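Local coordinates for VgrG protein (Vibrio cholerae, PDB 4DTD) that probably cross-links actin through the actin cross-linking domain that makes up this fragment of the type VI secretion protein VgrG, at residues F20-I25 with P95-D100. Numbering follows the deposited sequence.
Sequences FPKSSI and PCEMDD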
ATOM      1  N   PHE A  20      -3.408  -0.074  16.768  1.00 67.81           N
ATOM      2  CA  PHE A  20      -2.343  -0.907  17.354  1.00 68.08           C
ATOM      3  C   PHE A  20      -1.526  -0.087  18.387  1.00 75.41           C
ATOM      4  O   PHE A  20      -1.441   1.137  18.258  1.00 74.38           O
ATOM      5  CB  PHE A  20      -1.405  -1.473  16.267  1.00 68.46           C
ATOM      6  CG  PHE A  20      -2.100  -2.335  15.247  1.00 69.19           C
ATOM      7  CD1 PHE A  20      -2.348  -3.679  15.501  1.00 72.12           C
ATOM      8  CD2 PHE A  20      -2.528  -1.800  14.037  1.00 70.67           C
ATOM      9  CE1 PHE A  20      -2.996  -4.476  14.556  1.00 71.95           C
ATOM     10  CE2 PHE A  20      -3.191  -2.595  13.100  1.00 73.20           C
ATOM     11  CZ  PHE A  20      -3.418  -3.928  13.368  1.00 70.88           C
ATOM     12  N   PRO A  21      -0.902  -0.737  19.397  1.00 74.53           N
ATOM     13  CA  PRO A  21      -0.135   0.028  20.395  1.00 75.16           C
ATOM     14  C   PRO A  21       1.007   0.892  19.851  1.00 77.90           C
ATOM     15  O   PRO A  21       1.075   2.064  20.215  1.00 76.40           O
ATOM     16  CB  PRO A  21       0.340  -1.048  21.384  1.00 77.72           C
ATOM     17  CG  PRO A  21       0.240  -2.329  20.646  1.00 81.68           C
ATOM     18  CD  PRO A  21      -0.922  -2.176  19.731  1.00 76.62           C
ATOM     19  N   LYS A  22       1.889   0.340  18.985  1.00 75.63           N
ATOM     20  CA  LYS A  22       2.990   1.140  18.430  1.00 75.72           C
ATOM     21  C   LYS A  22       3.158   1.156  16.890  1.00 77.68           C
ATOM     22  O   LYS A  22       3.144   2.238  16.291  1.00 77.60           O
ATOM     23  CB  LYS A  22       4.321   0.976  19.206  1.00 79.30           C
ATOM     24  CG  LYS A  22       5.149  -0.279  18.908  1.00 94.61           C
ATOM     25  CD  LYS A  22       6.640   0.073  18.837  1.00103.12           C
ATOM     26  CE  LYS A  22       7.539  -1.121  18.631  1.00111.79           C
ATOM     27  NZ  LYS A  22       8.976  -0.754  18.768  1.00118.33           N
ATOM     28  N   SER A  23       3.332  -0.020  16.260  1.00 71.14           N
ATOM     29  CA  SER A  23       3.532  -0.099  14.813  1.00 69.07           C
ATOM     30  C   SER A  23       2.906  -1.340  14.166  1.00 69.97           C
ATOM     31  O   SER A  23       2.931  -2.426  14.747  1.00 69.88           O
ATOM     32  CB  SER A  23       5.012   0.045  14.455  1.00 71.07           C
ATOM     33  OG  SER A  23       5.823  -0.853  15.195  1.00 79.35           O
ATOM     34  N   SER A  24       2.337  -1.162  12.965  1.00 63.59           N
ATOM     35  CA  SER A  24       1.686  -2.237  12.221  1.00 61.98           C
ATOM     36  C   SER A  24       2.418  -2.641  10.932  1.00 62.81           C
ATOM     37  O   SER A  24       2.937  -1.794  10.222  1.00 60.74           O
ATOM     38  CB  SER A  24       0.251  -1.849  11.892  1.00 64.02           C
ATOM     39  OG  SER A  24       0.218  -0.732  11.017  1.00 71.29           O
ATOM     40  N   ILE A  25       2.389  -3.935  10.611  1.00 59.35           N
ATOM     41  CA  ILE A  25       2.942  -4.511   9.378  1.00 58.20           C
ATOM     42  C   ILE A  25       1.839  -5.228   8.577  1.00 61.56           C
ATOM     43  O   ILE A  25       1.136  -6.080   9.127  1.00 59.58           O
ATOM     44  CB  ILE A  25       4.187  -5.419   9.645  1.00 60.57           C
ATOM     45  CG1 ILE A  25       4.788  -5.999   8.348  1.00 60.27           C
ATOM     46  CG2 ILE A  25       3.925  -6.514  10.684  1.00 60.11           C
ATOM     47  CD1 ILE A  25       5.817  -5.157   7.685  1.00 61.89           C
ATOM     48  N   PRO A  95      -3.338  -6.072   8.683  1.00 53.46           N
ATOM     49  CA  PRO A  95      -2.189  -5.671   9.520  1.00 53.62           C
ATOM     50  C   PRO A  95      -2.193  -6.215  10.943  1.00 56.80           C
ATOM     51  O   PRO A  95      -3.245  -6.480  11.523  1.00 57.17           O
ATOM     52  CB  PRO A  95      -2.257  -4.140   9.518  1.00 56.33           C
ATOM     53  CG  PRO A  95      -3.670  -3.816   9.104  1.00 61.06           C
ATOM     54  CD  PRO A  95      -4.036  -4.885   8.138  1.00 55.36           C
ATOM     55  N   CYS A  96      -0.996  -6.445  11.465  1.00 53.06           N
ATOM     56  CA  CYS A  96      -0.787  -6.906  12.819  1.00 54.17           C
ATOM     57  C   CYS A  96       0.372  -6.129  13.420  1.00 63.66           C
ATOM     58  O   CYS A  96       1.033  -5.370  12.702  1.00 64.86           O
ATOM     59  CB  CYS A  96      -0.573  -8.420  12.880  1.00 53.10           C
ATOM     60  SG  CYS A  96       0.958  -9.004  12.114  1.00 56.40           S
ATOM     61  N   GLU A  97       0.587  -6.259  14.742  1.00 61.58           N
ATOM     62  CA  GLU A  97       1.706  -5.600  15.414  1.00 61.97           C
ATOM     63  C   GLU A  97       2.989  -6.228  14.889  1.00 64.77           C
ATOM     64  O   GLU A  97       3.008  -7.432  14.657  1.00 63.03           O
ATOM     65  CB  GLU A  97       1.596  -5.759  16.938  1.00 63.82           C
ATOM     66  CG  GLU A  97       1.175  -4.484  17.652  1.00 78.23           C
ATOM     67  CD  GLU A  97       2.231  -3.396  17.802  1.00109.16           C
ATOM     68  OE1 GLU A  97       1.861  -2.200  17.740  1.00 95.52           O
ATOM     69  OE2 GLU A  97       3.424  -3.733  17.994  1.00110.90           O
HETATM   70  N   MSE A  98       4.035  -5.417  14.654  1.00 63.05           N
HETATM   71  CA  MSE A  98       5.311  -5.892  14.115  1.00 63.75           C
HETATM   72  C   MSE A  98       6.057  -6.837  15.033  1.00 67.17           C
HETATM   73  O   MSE A  98       6.841  -7.660  14.558  1.00 66.33           O
HETATM   74  CB  MSE A  98       6.209  -4.721  13.751  1.00 67.94           C
HETATM   75  CG  MSE A  98       5.636  -3.816  12.678  1.00 77.52           C
HETATM   76 SE   MSE A  98       7.004  -2.647  11.899  1.00 88.61          SE
HETATM   77  CE  MSE A  98       8.238  -4.010  11.125  1.00 83.67           C
ATOM     78  N   ASP A  99       5.839  -6.686  16.347  1.00 66.23           N
ATOM     79  CA  ASP A  99       6.452  -7.438  17.451  1.00 67.30           C
ATOM     80  C   ASP A  99       5.664  -8.737  17.754  1.00 70.89           C
ATOM     81  O   ASP A  99       6.100  -9.566  18.566  1.00 71.19           O
ATOM     82  CB  ASP A  99       6.502  -6.542  18.717  1.00 71.23           C
ATOM     83  CG  ASP A  99       7.280  -5.224  18.605  1.00 98.28           C
ATOM     84  OD1 ASP A  99       7.387  -4.676  17.471  1.00102.12           O
ATOM     85  OD2 ASP A  99       7.720  -4.699  19.658  1.00106.99           O
ATOM     86  N   ASP A 100       4.497  -8.896  17.112  1.00 65.78           N
ATOM     87  CA  ASP A 100       3.628 -10.044  17.313  1.00 64.29           C
ATOM     88  C   ASP A 100       4.104 -11.204  16.428  1.00 66.47           C
ATOM     89  O   ASP A 100       3.626 -11.370  15.310  1.00 65.98           O
ATOM     90  CB  ASP A 100       2.171  -9.628  17.027  1.00 65.43           C
ATOM     91  CG  ASP A 100       1.082 -10.497  17.617  1.00 66.36           C
ATOM     92  OD1 ASP A 100       1.384 -11.648  18.017  1.00 66.61           O
ATOM     93  OD2 ASP A 100      -0.091 -10.059  17.608  1.00 65.41           O
TER
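Glu-97 grips the backbone N-H groups of Lys-22 and Ser-23 through one carboxylate oxygen. Glu-97 OE1 accepts from Lys-22 N at 2.8 Å and from Ser-23 N at 3.0 Å. Both N-H groups come from the syn side but from opposite faces of the carboxylate plane. The Lys-22 bond is the straighter one, 162° against 138°. The Glu-97 chain starts away from 20-25 and folds back at chi2 (-75°), which brings OE1 to these two donors.

Antiparallel strand pairing follows. Ile-25 and Cys-96 form a hydrogen-bonded pair: Ile-25 N gives to Cys-96 O at 2.9 Å, and Cys-96 N returns a bond to Ile-25 O. Ser-24 and Glu-97 are the neighbouring non-hydrogen-bonded pair. Beyond them, Met-98 N donates to Ser-23 O at 3.2 Å as the chain enters a type I turn from Glu-97 to Asp-100. Asp-100 sits at the N-cap of helix 101-124, its OD1 weakly bonded to Ala-103 N.

Phe-20 CZ lies 3.2 Å from Pro-95 O, and Phe-20 CE1 is near Cys-96 CA. Phe-20 CE2 meets Pro-95 CB at 4.0 Å, the side chains crossing at about a right angle. Pro-21 CG and CD rest on the Glu-97 chain. Ile-25 CB packs on CG of Met-98, a selenomethionine, at 3.7 Å, and Ile-25 CG2 approaches Cys-96 SG. Val-177 of strand 173-180 touches both Ile-25 and Met-98.

Two backbone N-H groups are thus satisfied by one side chain. They would probably stabilise the negative charge of Glu-97, and the bonds join the chain around Lys-22 and Ser-23 to the end of strand 84-97.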